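Local structure of benzyl alcohol dehydrogenase (Acinetobacter calcoaceticus, 1F8F) at residues Val195-Gly200 with Leu272-Asp277; Ala236-Asn241 with Lys252-Gly257; Gly180-Ala185 with Leu204-Ala209. The protein catalyses the NAD-dependent oxidation of aryl alcohols such as benzyl alcohol to the aldehyde, as a zinc-containing alcohol dehydrogenase with a Rossmann-fold coenzyme domain. All coordinates share one frame; numbering follows the deposited sequence. Where two conformers were deposited one is given.

All three contacts lie in the Rossmann-fold coenzyme domain, around its six-stranded parallel sheet. Contact 3 packs helix 174-186 on helix 201-213, which come before and after strand 193-197 in the chain; contact 1 ties that strand to helix 269-277, so the two contacts alternate in sequence. Contact 2, edge strand 238-241 with helix 247-254, falls between the two halves of contact 1 and after contact 3. Centres of contacts 1 and 2 are about 12 Å apart, 1 and 3 about 14 Å, 2 and 3 about 18 Å. Lys252 packs on Asp277, joining contacts 2 and 1; Ala199 packs on Leu204, joining contacts 1 and 3 at the turn that holds NAD.

Contact 1: residues Val195-Gly200 with Leu272-Asp277; sequences VTWGAG and LKQGVD. With NAD (nicotinamide-adenine-dinucleotide), chain F.
With CG of Trp197 anti to its own carbonyl carbon (chi1 -69°) and the indole turned roughly perpendicular to the CA-CB-CG plane (chi2 89°), the ring leaves the end of strand 193-197 and reaches Gly275 and Gln274 on helix 269-277. The CA of Gly275 lies 3.2 Å off the ring plane, displaced toward the rim; its nearest ring atom is NE1, with Trp197 NE1 to Gly275 CA at 3.6 Å. With no side chain at Gly275, the indole comes directly against the helix backbone. On the six-membered ring, CH2 of Trp197 meets the CB of Gln274 at 3.9 Å, the two side chains crossing at about a right angle. Val195 CG2 lies on the other side of the ring plane, also toward the rim. This strand is the first of the Rossmann fold, and the chain continues from Trp197 into the Gly198-Ala199-Gly200 turn of the GxGxxG pattern, with Gly200 as N-cap of helix 201-213. There Gly200 CA approaches NAD O5B to 3.4 Å, so the bare glycine backbone lies against the coenzyme. The turn is braced by Thr196, whose OG1 donates to Gly198 O at 3.1 Å in the carbonyl plane, and by Asp222, which accepts from Ala199 N and also binds NAD. A water in the plane of the indole, at its edge, bridges the segments: it accepts from Trp197 NE1 at 2.9 Å and donates to Gly275 O at 2.8 Å, linking the ring N-H to a helix carbonyl. Pro247 and Ile251 of helix 247-254 also pack on Trp197, while Leu272 and Lys273 pack on Val301 and Thr296 of a second subunit.

Contact 2: residues Ala236-Asn241 with Lys252-Gly257; sequences ATHVIN and KEITDG
Strand 238-241 runs beside the last turn of helix 247-254, the backbones coming nearest at His238 and Ile254, whose CA atoms are 8.5 Å apart. Ile254 spans that gap with two methyl groups that meet different parts of the imidazole. Its CG2 lies over the centre of one face of the His238 ring, 3.7 Å from the centroid and only 5° off the normal, a CH-pi contact. Its CD1 reaches along to CD2 of His238, also at 3.7 Å, and on to CD1 of Ile240 at 4.3 Å. His238 and Ile254 lie alongside each other, pointing opposite ways. In the Rossmann fold this strand forms one edge of the parallel sheet within the chain, and the helix follows it on the way to strand 259-264; Ile219 of the neighbouring strand packs on His238, Ile240 and Ile254 alike. CG of His238 lies anti to the carbonyl carbon (chi1 -59°), which sends the ring toward the helix, and ND1 shares a 2.7 Å hydrogen bond with Thr237 OG1, which restrains the rotation of the ring beneath the methyl. Thr237 OG1 is also hydrogen-bonded to Ile218 N, so Thr237 links the imidazole to strand 217-222 through two bonds.

Contact 3: residues Gly180-Ala185 with Leu204-Ala209; sequences GACINA and LSALLA
Cys182 and Ala206 are the nearest CA pair of the two segments, 6.0 Å apart. The axes of segments 180-185 and 204-209 come within 8.4 Å at an angle of 47°, consistent with the small side chains of Cys182, Ala206 and Ala209. Cys182 is the bump of helix 174-186: its CB meets Ala209 CB at 4.1 Å. In one of its two conformers, and so less certainly, SG sits 4.0 Å from Ala206 CB and 3.3 Å from Ala206 O. One turn on, Ala209 is the bump of the other helix, its CB entering the hollow between Cys182 and Ile183, 3.9 Å from Ile183 CD1. The isoleucine reaches there because its CG1 lies anti to the carbonyl carbon (chi1 -72°) and its chain then extends (chi2 155°), carrying CD1 toward Ala209. The helices come before and after strand 193-197 in the chain, and Phe194 of that strand packs on Cys182 and Ala206. Ile183 also packs on Pro190 of a third subunit. A wider pi-type turn spans 181-185, with Gly180 O accepting from both Asn184 N and Ala185 N. The touching side-chain groups are apolar carbons, with a cysteine sulfur in one conformer, so the fit depends on shape and van der Waals contact.

Contact 1: residues Val195-Gly200 with Leu272-Asp277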
ATOM      1  N   VAL A 195      -4.721 -20.725  -4.682  1.00 27.55           N
ATOM      2  CA  VAL A 195      -5.258 -22.053  -4.322  1.00 26.95           C
ATOM      3  C   VAL A 195      -6.273 -21.871  -3.187  1.00 25.66           C
ATOM      4  O   VAL A 195      -5.966 -21.126  -2.262  1.00 22.83           O
ATOM      5  CB  VAL A 195      -4.215 -23.080  -3.796  1.00 28.35           C
ATOM      6  CG1 VAL A 195      -3.394 -22.538  -2.612  1.00 22.72           C
ATOM      7  CG2 VAL A 195      -4.843 -24.416  -3.343  1.00 25.55           C
ATOM      8  N   THR A 196      -7.391 -22.612  -3.244  1.00 23.08           N
ATOM      9  CA  THR A 196      -8.291 -22.603  -2.104  1.00 20.71           C
ATOM     10  C   THR A 196      -8.247 -23.928  -1.331  1.00 24.50           C
ATOM     11  O   THR A 196      -8.743 -24.921  -1.977  1.00 23.78           O
ATOM     12  CB  THR A 196      -9.764 -22.312  -2.384  1.00 21.73           C
ATOM     13  OG1 THR A 196     -10.440 -22.523  -1.096  1.00 23.70           O
ATOM     14  CG2 THR A 196     -10.458 -23.142  -3.429  1.00 14.98           C
ATOM     15  N   TRP A 197      -7.841 -23.967  -0.086  1.00 20.40           N
ATOM     16  CA  TRP A 197      -7.904 -25.254   0.629  1.00 23.89           C
ATOM     17  C   TRP A 197      -9.316 -25.452   1.139  1.00 23.88           C
ATOM     18  O   TRP A 197      -9.834 -24.810   2.073  1.00 23.68           O
ATOM     19  CB  TRP A 197      -6.832 -25.147   1.749  1.00 24.36           C
ATOM     20  CG  TRP A 197      -5.398 -25.127   1.298  1.00 24.43           C
ATOM     21  CD1 TRP A 197      -4.657 -24.009   0.970  1.00 23.06           C
ATOM     22  CD2 TRP A 197      -4.530 -26.260   1.123  1.00 24.02           C
ATOM     23  NE1 TRP A 197      -3.393 -24.414   0.585  1.00 23.92           N
ATOM     24  CE2 TRP A 197      -3.293 -25.780   0.655  1.00 24.42           C
ATOM     25  CE3 TRP A 197      -4.669 -27.640   1.316  1.00 24.35           C
ATOM     26  CZ2 TRP A 197      -2.181 -26.602   0.424  1.00 24.94           C
ATOM     27  CZ3 TRP A 197      -3.617 -28.473   1.035  1.00 24.40           C
ATOM     28  CH2 TRP A 197      -2.359 -27.943   0.638  1.00 26.33           C
ATOM     29  N   GLY A 198     -10.054 -26.438   0.592  1.00 25.26           N
ATOM     30  CA  GLY A 198     -11.434 -26.734   1.013  1.00 23.52           C
ATOM     31  C   GLY A 198     -12.360 -26.165  -0.069  1.00 24.61           C
ATOM     32  O   GLY A 198     -12.160 -25.002  -0.478  1.00 26.33           O
ATOM     33  N   ALA A 199     -13.266 -26.954  -0.628  1.00 22.18           N
ATOM     34  CA  ALA A 199     -14.088 -26.529  -1.741  1.00 20.79           C
ATOM     35  C   ALA A 199     -15.576 -26.504  -1.402  1.00 21.46           C
ATOM     36  O   ALA A 199     -16.396 -26.961  -2.213  1.00 21.71           O
ATOM     37  CB  ALA A 199     -13.888 -27.454  -2.960  1.00 22.70           C
ATOM     38  N   GLY A 200     -15.932 -25.861  -0.325  1.00 22.38           N
ATOM     39  CA  GLY A 200     -17.277 -25.693   0.191  1.00 21.98           C
ATOM     40  C   GLY A 200     -17.813 -24.381  -0.366  1.00 25.93           C
ATOM     41  O   GLY A 200     -17.150 -23.867  -1.269  1.00 27.42           O
ATOM     42  N   LEU A 272      -3.552 -26.582   7.539  1.00 32.17           N
ATOM     43  CA  LEU A 272      -3.064 -25.211   7.589  1.00 32.77           C
ATOM     44  C   LEU A 272      -1.530 -25.152   7.520  1.00 33.35           C
ATOM     45  O   LEU A 272      -1.058 -24.343   6.700  1.00 32.20           O
ATOM     46  CB  LEU A 272      -3.604 -24.528   8.831  1.00 31.77           C
ATOM     47  CG  LEU A 272      -3.246 -23.096   9.180  1.00 32.17           C
ATOM     48  CD1 LEU A 272      -4.042 -22.617  10.402  1.00 33.30           C
ATOM     49  CD2 LEU A 272      -1.779 -22.848   9.550  1.00 31.84           C
ATOM     50  N   LYS A 273      -0.812 -26.084   8.149  1.00 33.42           N
ATOM     51  CA  LYS A 273       0.655 -26.079   7.965  1.00 35.63           C
ATOM     52  C   LYS A 273       1.008 -26.337   6.494  1.00 35.14           C
ATOM     53  O   LYS A 273       1.868 -25.678   5.903  1.00 33.76           O
ATOM     54  CB  LYS A 273       1.378 -27.067   8.876  1.00 35.29           C
ATOM     55  CG  LYS A 273       2.897 -27.123   8.585  1.00 35.65           C
ATOM     56  CD  LYS A 273       3.535 -28.212   9.420  1.00 37.81           C
ATOM     57  CE  LYS A 273       5.042 -28.275   9.403  1.00 36.44           C
ATOM     58  NZ  LYS A 273       5.573 -28.671   8.076  1.00 35.97           N
ATOM     59  N   GLN A 274       0.304 -27.307   5.880  1.00 33.88           N
ATOM     60  CA  GLN A 274       0.438 -27.685   4.472  1.00 31.71           C
ATOM     61  C   GLN A 274       0.327 -26.463   3.566  1.00 29.32           C
ATOM     62  O   GLN A 274       1.029 -26.286   2.582  1.00 28.52           O
ATOM     63  CB  GLN A 274      -0.621 -28.726   4.050  1.00 31.24           C
ATOM     64  CG  GLN A 274      -0.146 -30.152   4.262  1.00 34.59           C
ATOM     65  CD  GLN A 274      -1.132 -31.272   4.023  1.00 36.22           C
ATOM     66  OE1 GLN A 274      -0.749 -32.354   3.543  1.00 38.79           O
ATOM     67  NE2 GLN A 274      -2.410 -31.095   4.282  1.00 34.33           N
ATOM     68  N   GLY A 275      -0.687 -25.650   3.860  1.00 28.64           N
ATOM     69  CA  GLY A 275      -0.939 -24.403   3.181  1.00 28.39           C
ATOM     70  C   GLY A 275       0.211 -23.391   3.288  1.00 26.56           C
ATOM     71  O   GLY A 275       0.533 -22.823   2.243  1.00 25.69           O
ATOM     72  N   VAL A 276       0.858 -23.219   4.420  1.00 26.79           N
ATOM     73  CA  VAL A 276       2.036 -22.337   4.546  1.00 25.10           C
ATOM     74  C   VAL A 276       3.177 -22.984   3.802  1.00 25.37           C
ATOM     75  O   VAL A 276       3.792 -22.304   2.963  1.00 26.25           O
ATOM     76  CB  VAL A 276       2.409 -22.072   6.022  1.00 23.05           C
ATOM     77  CG1 VAL A 276       3.548 -21.073   6.144  1.00 23.28           C
ATOM     78  CG2 VAL A 276       1.233 -21.498   6.774  1.00 20.24           C
ATOM     79  N   ASP A 277       3.423 -24.298   3.923  1.00 25.10           N
ATOM     80  CA  ASP A 277       4.488 -24.944   3.151  1.00 24.59           C
ATOM     81  C   ASP A 277       4.348 -24.822   1.648  1.00 23.46           C
ATOM     82  O   ASP A 277       5.348 -24.873   0.913  1.00 21.33           O
ATOM     83  CB  ASP A 277       4.537 -26.468   3.418  1.00 28.73           C
ATOM     84  CG  ASP A 277       4.881 -26.827   4.839  1.00 30.93           C
ATOM     85  OD1 ASP A 277       5.334 -25.988   5.627  1.00 32.28           O
ATOM     86  OD2 ASP A 277       4.713 -27.952   5.331  1.00 33.19           O
TER
HETATM   87  PA  NAD F 375     -18.439 -26.161   4.112  1.00 46.37           P
HETATM   88  O1A NAD F 375     -19.439 -25.847   3.043  1.00 44.19           O
HETATM   89  O2A NAD F 375     -18.722 -27.294   5.003  1.00 44.45           O
HETATM   90  O5B NAD F 375     -16.974 -26.212   3.501  1.00 47.34           O
HETATM   91  C5B NAD F 375     -15.714 -26.673   4.046  1.00 50.03           C
HETATM   92  C4B NAD F 375     -15.094 -27.739   3.155  1.00 50.64           C
HETATM   93  O4B NAD F 375     -13.893 -28.267   3.811  1.00 51.73           O
HETATM   94  C3B NAD F 375     -15.963 -28.964   2.819  1.00 50.24           C
HETATM   95  O3B NAD F 375     -16.256 -29.045   1.430  1.00 47.30           O
HETATM   96  C2B NAD F 375     -15.149 -30.188   3.231  1.00 50.76           C
HETATM   97  O2B NAD F 375     -15.166 -31.275   2.297  1.00 49.44           O
HETATM   98  C1B NAD F 375     -13.735 -29.593   3.340  1.00 52.24           C
HETATM   99  N9A NAD F 375     -12.839 -30.310   4.240  1.00 53.28           N
HETATM  100  C8A NAD F 375     -13.024 -30.644   5.557  1.00 54.10           C
HETATM  101  N7A NAD F 375     -11.987 -31.301   6.078  1.00 54.32           N
HETATM  102  C5A NAD F 375     -11.096 -31.404   5.024  1.00 54.44           C
HETATM  103  C6A NAD F 375      -9.820 -31.987   4.912  1.00 54.81           C
HETATM  104  N6A NAD F 375      -9.164 -32.596   5.895  1.00 55.88           N
HETATM  105  N1A NAD F 375      -9.195 -31.895   3.710  1.00 54.60           N
HETATM  106  C2A NAD F 375      -9.840 -31.271   2.676  1.00 53.81           C
HETATM  107  N3A NAD F 375     -11.008 -30.702   2.681  1.00 53.41           N
HETATM  108  C4A NAD F 375     -11.600 -30.808   3.885  1.00 53.26           C
HETATM  109  O3  NAD F 375     -18.309 -24.800   5.001  1.00 46.51           O
HETATM  110  PN  NAD F 375     -18.332 -23.306   4.444  1.00 46.55           P
HETATM  111  O1N NAD F 375     -17.576 -23.204   3.182  1.00 47.16           O
HETATM  112  O2N NAD F 375     -19.726 -22.853   4.338  1.00 47.84           O
HETATM  113  O5D NAD F 375     -17.568 -22.574   5.680  1.00 50.15           O
HETATM  114  C5D NAD F 375     -16.135 -22.658   5.757  1.00 51.48           C
HETATM  115  C4D NAD F 375     -15.556 -22.367   7.094  1.00 53.76           C
HETATM  116  O4D NAD F 375     -15.343 -20.936   7.318  1.00 53.56           O
HETATM  117  C3D NAD F 375     -16.152 -22.924   8.392  1.00 53.88           C
HETATM  118  O3D NAD F 375     -15.087 -23.092   9.348  1.00 54.37           O
HETATM  119  C2D NAD F 375     -16.974 -21.710   8.846  1.00 54.07           C
HETATM  120  O2D NAD F 375     -17.428 -21.778  10.190  1.00 54.23           O
HETATM  121  C1D NAD F 375     -15.862 -20.671   8.631  1.00 53.90           C
HETATM  122  N1N NAD F 375     -16.429 -19.330   8.529  1.00 52.71           N
HETATM  123  C2N NAD F 375     -15.590 -18.309   8.843  1.00 51.52           C
HETATM  124  C3N NAD F 375     -16.058 -17.016   8.711  1.00 49.08           C
HETATM  125  C7N NAD F 375     -15.175 -15.757   9.023  1.00 46.25           C
HETATM  126  O7N NAD F 375     -15.668 -14.635   8.914  1.00 38.94           O
HETATM  127  N7N NAD F 375     -13.876 -16.033   9.402  1.00 44.05           N
HETATM  128  C4N NAD F 375     -17.373 -16.759   8.224  1.00 50.33           C
HETATM  129  C5N NAD F 375     -17.847 -17.829   7.434  1.00 51.45           C
HETATM  130  C6N NAD F 375     -17.445 -19.145   7.541  1.00 52.04           C
HETATM  131  O   HOH W   1      -0.927 -23.028  -0.115  1.00 20.40           O

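Contact 2: residues Ala236-Asn241 with Lys252-Gly257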
ATOM      1  N   ALA A 236     -11.854 -23.913 -12.218  1.00 26.17           N
ATOM      2  CA  ALA A 236     -10.560 -24.178 -11.560  1.00 24.04           C
ATOM      3  C   ALA A 236      -9.676 -24.735 -12.696  1.00 24.65           C
ATOM      4  O   ALA A 236     -10.256 -25.517 -13.486  1.00 22.79           O
ATOM      5  CB  ALA A 236     -10.626 -25.201 -10.454  1.00 24.61           C
ATOM      6  N   THR A 237      -8.443 -24.264 -12.795  1.00 22.21           N
ATOM      7  CA  THR A 237      -7.564 -24.787 -13.823  1.00 23.68           C
ATOM      8  C   THR A 237      -7.092 -26.186 -13.366  1.00 22.84           C
ATOM      9  O   THR A 237      -6.798 -26.974 -14.247  1.00 23.38           O
ATOM     10  CB  THR A 237      -6.257 -24.006 -14.073  1.00 23.03           C
ATOM     11  OG1 THR A 237      -5.541 -23.910 -12.818  1.00 21.47           O
ATOM     12  CG2 THR A 237      -6.469 -22.632 -14.703  1.00 23.62           C
ATOM     13  N   HIS A 238      -6.927 -26.465 -12.097  1.00 19.66           N
ATOM     14  CA  HIS A 238      -6.424 -27.659 -11.506  1.00 22.74           C
ATOM     15  C   HIS A 238      -7.207 -27.994 -10.234  1.00 24.46           C
ATOM     16  O   HIS A 238      -7.616 -27.055  -9.534  1.00 22.79           O
ATOM     17  CB  HIS A 238      -4.936 -27.623 -11.049  1.00 21.63           C
ATOM     18  CG  HIS A 238      -3.999 -27.317 -12.162  1.00 23.00           C
ATOM     19  ND1 HIS A 238      -3.887 -26.045 -12.713  1.00 24.94           N
ATOM     20  CD2 HIS A 238      -3.172 -28.136 -12.866  1.00 22.99           C
ATOM     21  CE1 HIS A 238      -3.009 -26.095 -13.712  1.00 25.52           C
ATOM     22  NE2 HIS A 238      -2.578 -27.366 -13.848  1.00 25.44           N
ATOM     23  N   VAL A 239      -7.503 -29.303 -10.077  1.00 23.94           N
ATOM     24  CA  VAL A 239      -8.182 -29.815  -8.900  1.00 22.04           C
ATOM     25  C   VAL A 239      -7.309 -30.903  -8.292  1.00 25.03           C
ATOM     26  O   VAL A 239      -6.583 -31.571  -9.032  1.00 25.43           O
ATOM     27  CB  VAL A 239      -9.603 -30.334  -9.175  1.00 23.18           C
ATOM     28  CG1 VAL A 239     -10.519 -29.134  -9.477  1.00 22.94           C
ATOM     29  CG2 VAL A 239      -9.686 -31.414 -10.255  1.00 17.58           C
ATOM     30  N   ILE A 240      -7.265 -31.108  -6.977  1.00 27.12           N
ATOM     31  CA  ILE A 240      -6.460 -32.066  -6.257  1.00 28.58           C
ATOM     32  C   ILE A 240      -7.230 -32.717  -5.095  1.00 31.16           C
ATOM     33  O   ILE A 240      -7.791 -32.041  -4.212  1.00 31.33           O
ATOM     34  CB  ILE A 240      -5.221 -31.370  -5.603  1.00 28.14           C
ATOM     35  CG1 ILE A 240      -4.127 -31.003  -6.596  1.00 26.38           C
ATOM     36  CG2 ILE A 240      -4.565 -32.173  -4.498  1.00 23.84           C
ATOM     37  CD1 ILE A 240      -3.233 -29.895  -6.093  1.00 26.61           C
ATOM     38  N   ASN A 241      -7.192 -34.030  -5.015  1.00 34.73           N
ATOM     39  CA  ASN A 241      -7.805 -34.785  -3.909  1.00 38.07           C
ATOM     40  C   ASN A 241      -6.755 -35.020  -2.842  1.00 41.83           C
ATOM     41  O   ASN A 241      -5.875 -35.851  -3.026  1.00 43.63           O
ATOM     42  CB  ASN A 241      -8.405 -36.082  -4.446  1.00 36.26           C
ATOM     43  CG  ASN A 241      -9.305 -36.855  -3.504  1.00 35.76           C
ATOM     44  OD1 ASN A 241      -9.038 -36.981  -2.300  1.00 34.92           O
ATOM     45  ND2 ASN A 241     -10.401 -37.408  -4.004  1.00 34.54           N
ATOM     46  N   LYS A 252       3.397 -27.357  -5.679  1.00 24.09           N
ATOM     47  CA  LYS A 252       4.707 -26.819  -6.065  1.00 25.87           C
ATOM     48  C   LYS A 252       5.110 -27.105  -7.499  1.00 27.12           C
ATOM     49  O   LYS A 252       5.655 -26.205  -8.212  1.00 22.05           O
ATOM     50  CB  LYS A 252       5.775 -27.352  -5.102  1.00 30.13           C
ATOM     51  CG  LYS A 252       6.093 -26.474  -3.888  1.00 32.36           C
ATOM     52  CD  LYS A 252       6.748 -27.308  -2.801  1.00 34.84           C
ATOM     53  CE  LYS A 252       6.983 -26.529  -1.530  1.00 38.29           C
ATOM     54  NZ  LYS A 252       8.381 -26.001  -1.397  1.00 37.62           N
ATOM     55  N   GLU A 253       4.783 -28.340  -7.980  1.00 26.41           N
ATOM     56  CA  GLU A 253       5.130 -28.623  -9.407  1.00 28.52           C
ATOM     57  C   GLU A 253       4.264 -27.837 -10.368  1.00 26.53           C
ATOM     58  O   GLU A 253       4.755 -27.337 -11.390  1.00 27.80           O
ATOM     59  CB  GLU A 253       5.156 -30.123  -9.690  1.00 31.56           C
ATOM     60  CG  GLU A 253       3.886 -30.934  -9.541  1.00 35.49           C
ATOM     61  CD  GLU A 253       3.954 -32.395  -9.120  1.00 39.42           C
ATOM     62  OE1 GLU A 253       5.027 -32.985  -8.869  1.00 39.33           O
ATOM     63  OE2 GLU A 253       2.916 -33.119  -9.011  1.00 39.43           O
ATOM     64  N   ILE A 254       2.973 -27.682 -10.109  1.00 24.76           N
ATOM     65  CA  ILE A 254       2.040 -26.943 -10.959  1.00 23.69           C
ATOM     66  C   ILE A 254       2.425 -25.461 -11.064  1.00 24.62           C
ATOM     67  O   ILE A 254       2.295 -24.880 -12.158  1.00 23.67           O
ATOM     68  CB  ILE A 254       0.615 -27.023 -10.352  1.00 21.44           C
ATOM     69  CG1 ILE A 254       0.052 -28.466 -10.505  1.00 20.64           C
ATOM     70  CG2 ILE A 254      -0.414 -26.060 -10.943  1.00 20.34           C
ATOM     71  CD1 ILE A 254      -1.271 -28.727  -9.751  1.00 16.90           C
ATOM     72  N   THR A 255       2.885 -24.812  -9.989  1.00 22.70           N
ATOM     73  CA  THR A 255       3.195 -23.399  -9.987  1.00 24.52           C
ATOM     74  C   THR A 255       4.687 -23.083 -10.084  1.00 26.45           C
ATOM     75  O   THR A 255       5.164 -21.958  -9.908  1.00 23.29           O
ATOM     76  CB  THR A 255       2.716 -22.686  -8.700  1.00 24.08           C
ATOM     77  OG1 THR A 255       3.305 -23.290  -7.526  1.00 22.90           O
ATOM     78  CG2 THR A 255       1.215 -22.872  -8.518  1.00 23.31           C
ATOM     79  N   ASP A 256       5.452 -24.096 -10.387  1.00 29.79           N
ATOM     80  CA  ASP A 256       6.904 -24.035 -10.551  1.00 34.55           C
ATOM     81  C   ASP A 256       7.557 -23.421  -9.319  1.00 33.05           C
ATOM     82  O   ASP A 256       8.236 -22.418  -9.528  1.00 33.96           O
ATOM     83  CB  ASP A 256       7.297 -23.324 -11.844  1.00 35.36           C
ATOM     84  CG  ASP A 256       8.786 -23.380 -12.091  1.00 41.61           C
ATOM     85  OD1 ASP A 256       9.420 -24.361 -11.599  1.00 44.64           O
ATOM     86  OD2 ASP A 256       9.340 -22.466 -12.760  1.00 42.42           O
ATOM     87  N   GLY A 257       7.365 -23.955  -8.119  1.00 32.62           N
ATOM     88  CA  GLY A 257       7.966 -23.406  -6.897  1.00 32.96           C
ATOM     89  C   GLY A 257       7.040 -23.069  -5.722  1.00 31.94           C
ATOM     90  O   GLY A 257       7.511 -22.956  -4.557  1.00 30.77           O
TER

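Contact 3: residues Gly180-Ala185 with Leu204-Ala209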
ATOM      1  N   GLY A 180     -14.401 -11.769  -0.564  1.00 22.31           N
ATOM      2  CA  GLY A 180     -13.671 -10.703   0.113  1.00 20.63           C
ATOM      3  C   GLY A 180     -12.252 -11.087   0.487  1.00 22.07           C
ATOM      4  O   GLY A 180     -11.350 -10.245   0.429  1.00 22.27           O
ATOM      5  N   ALA A 181     -11.969 -12.343   0.853  1.00 22.28           N
ATOM      6  CA  ALA A 181     -10.601 -12.706   1.281  1.00 22.31           C
ATOM      7  C   ALA A 181      -9.644 -12.490   0.120  1.00 24.43           C
ATOM      8  O   ALA A 181      -8.480 -12.109   0.189  1.00 22.76           O
ATOM      9  CB  ALA A 181     -10.680 -14.162   1.654  1.00 23.67           C
ATOM     10  N   CYS A 182     -10.159 -12.890  -1.079  1.00 23.15           N
ATOM     11  CA  CYS A 182      -9.356 -12.651  -2.293  1.00 20.77           C
ATOM     12  C   CYS A 182      -9.320 -11.195  -2.703  1.00 21.68           C
ATOM     13  O   CYS A 182      -8.251 -10.612  -2.980  1.00 21.93           O
ATOM     14  CB  CYS A 182     -10.042 -13.498  -3.338  1.00 18.20           C
ATOM     15  SG  CYS A 182      -9.459 -15.158  -3.635  0.67 16.00           S
ATOM     16  N   ILE A 183     -10.458 -10.517  -2.787  1.00 22.41           N
ATOM     17  CA  ILE A 183     -10.486  -9.143  -3.311  1.00 22.44           C
ATOM     18  C   ILE A 183      -9.975  -8.135  -2.293  1.00 24.40           C
ATOM     19  O   ILE A 183      -9.191  -7.260  -2.713  1.00 24.67           O
ATOM     20  CB  ILE A 183     -11.868  -8.725  -3.861  1.00 22.87           C
ATOM     21  CG1 ILE A 183     -12.170  -9.457  -5.200  1.00 23.48           C
ATOM     22  CG2 ILE A 183     -11.983  -7.219  -4.144  1.00 21.07           C
ATOM     23  CD1 ILE A 183     -13.630  -9.623  -5.565  1.00 21.36           C
ATOM     24  N   ASN A 184     -10.424  -8.129  -1.046  1.00 25.77           N
ATOM     25  CA  ASN A 184     -10.034  -7.092  -0.098  1.00 26.40           C
ATOM     26  C   ASN A 184      -8.818  -7.438   0.734  1.00 27.44           C
ATOM     27  O   ASN A 184      -8.053  -6.529   1.061  1.00 28.92           O
ATOM     28  CB  ASN A 184     -11.156  -6.740   0.890  1.00 24.10           C
ATOM     29  CG  ASN A 184     -12.465  -6.415   0.220  1.00 26.58           C
ATOM     30  OD1 ASN A 184     -12.455  -5.664  -0.737  1.00 24.63           O
ATOM     31  ND2 ASN A 184     -13.607  -6.992   0.666  1.00 28.12           N
ATOM     32  N   ALA A 185      -8.705  -8.726   1.101  1.00 25.86           N
ATOM     33  CA  ALA A 185      -7.654  -9.056   2.075  1.00 26.28           C
ATOM     34  C   ALA A 185      -6.372  -9.463   1.379  1.00 25.80           C
ATOM     35  O   ALA A 185      -5.351  -8.815   1.551  1.00 24.20           O
ATOM     36  CB  ALA A 185      -8.101 -10.135   3.061  1.00 22.13           C
ATOM     37  N   LEU A 204     -15.272 -21.867  -2.824  1.00 22.55           N
ATOM     38  CA  LEU A 204     -15.743 -21.751  -4.204  1.00 23.07           C
ATOM     39  C   LEU A 204     -16.144 -20.326  -4.455  1.00 24.21           C
ATOM     40  O   LEU A 204     -15.923 -19.883  -5.563  1.00 24.04           O
ATOM     41  CB  LEU A 204     -16.833 -22.787  -4.504  1.00 24.04           C
ATOM     42  CG  LEU A 204     -16.552 -24.260  -4.656  1.00 22.99           C
ATOM     43  CD1 LEU A 204     -17.847 -25.014  -5.122  1.00 22.66           C
ATOM     44  CD2 LEU A 204     -15.493 -24.563  -5.714  1.00 24.15           C
ATOM     45  N   SER A 205     -16.598 -19.559  -3.429  1.00 25.55           N
ATOM     46  CA  SER A 205     -16.810 -18.134  -3.600  1.00 23.84           C
ATOM     47  C   SER A 205     -15.466 -17.452  -3.896  1.00 23.18           C
ATOM     48  O   SER A 205     -15.302 -16.648  -4.833  1.00 24.12           O
ATOM     49  CB  SER A 205     -17.485 -17.480  -2.389  1.00 25.06           C
ATOM     50  OG  SER A 205     -18.807 -17.919  -2.155  1.00 26.99           O
ATOM     51  N   ALA A 206     -14.431 -17.819  -3.182  1.00 21.52           N
ATOM     52  CA  ALA A 206     -13.070 -17.272  -3.359  1.00 22.20           C
ATOM     53  C   ALA A 206     -12.525 -17.640  -4.722  1.00 23.15           C
ATOM     54  O   ALA A 206     -11.769 -16.853  -5.293  1.00 19.81           O
ATOM     55  CB  ALA A 206     -12.121 -17.792  -2.251  1.00 20.02           C
ATOM     56  N   LEU A 207     -12.831 -18.907  -5.131  1.00 23.58           N
ATOM     57  CA  LEU A 207     -12.340 -19.333  -6.443  1.00 24.22           C
ATOM     58  C   LEU A 207     -12.972 -18.453  -7.547  1.00 22.30           C
ATOM     59  O   LEU A 207     -12.242 -17.988  -8.409  1.00 19.28           O
ATOM     60  CB  LEU A 207     -12.601 -20.805  -6.722  1.00 25.92           C
ATOM     61  CG  LEU A 207     -12.195 -21.237  -8.146  1.00 28.91           C
ATOM     62  CD1 LEU A 207     -11.419 -22.533  -7.999  1.00 30.04           C
ATOM     63  CD2 LEU A 207     -13.408 -21.302  -9.061  1.00 25.43           C
ATOM     64  N   LEU A 208     -14.277 -18.218  -7.492  1.00 22.22           N
ATOM     65  CA  LEU A 208     -14.978 -17.348  -8.417  1.00 22.14           C
ATOM     66  C   LEU A 208     -14.407 -15.910  -8.373  1.00 22.42           C
ATOM     67  O   LEU A 208     -14.199 -15.283  -9.412  1.00 23.95           O
ATOM     68  CB  LEU A 208     -16.498 -17.271  -8.161  1.00 20.17           C
ATOM     69  CG  LEU A 208     -17.334 -18.530  -8.436  1.00 16.70           C
ATOM     70  CD1 LEU A 208     -18.812 -18.255  -8.206  1.00 15.20           C
ATOM     71  CD2 LEU A 208     -17.133 -19.039  -9.857  1.00 16.94           C
ATOM     72  N   ALA A 209     -14.015 -15.357  -7.251  1.00 21.87           N
ATOM     73  CA  ALA A 209     -13.425 -14.036  -7.128  1.00 23.25           C
ATOM     74  C   ALA A 209     -12.009 -13.953  -7.662  1.00 22.80           C
ATOM     75  O   ALA A 209     -11.658 -12.898  -8.176  1.00 21.51           O
ATOM     76  CB  ALA A 209     -13.441 -13.539  -5.675  1.00 21.02           C
TER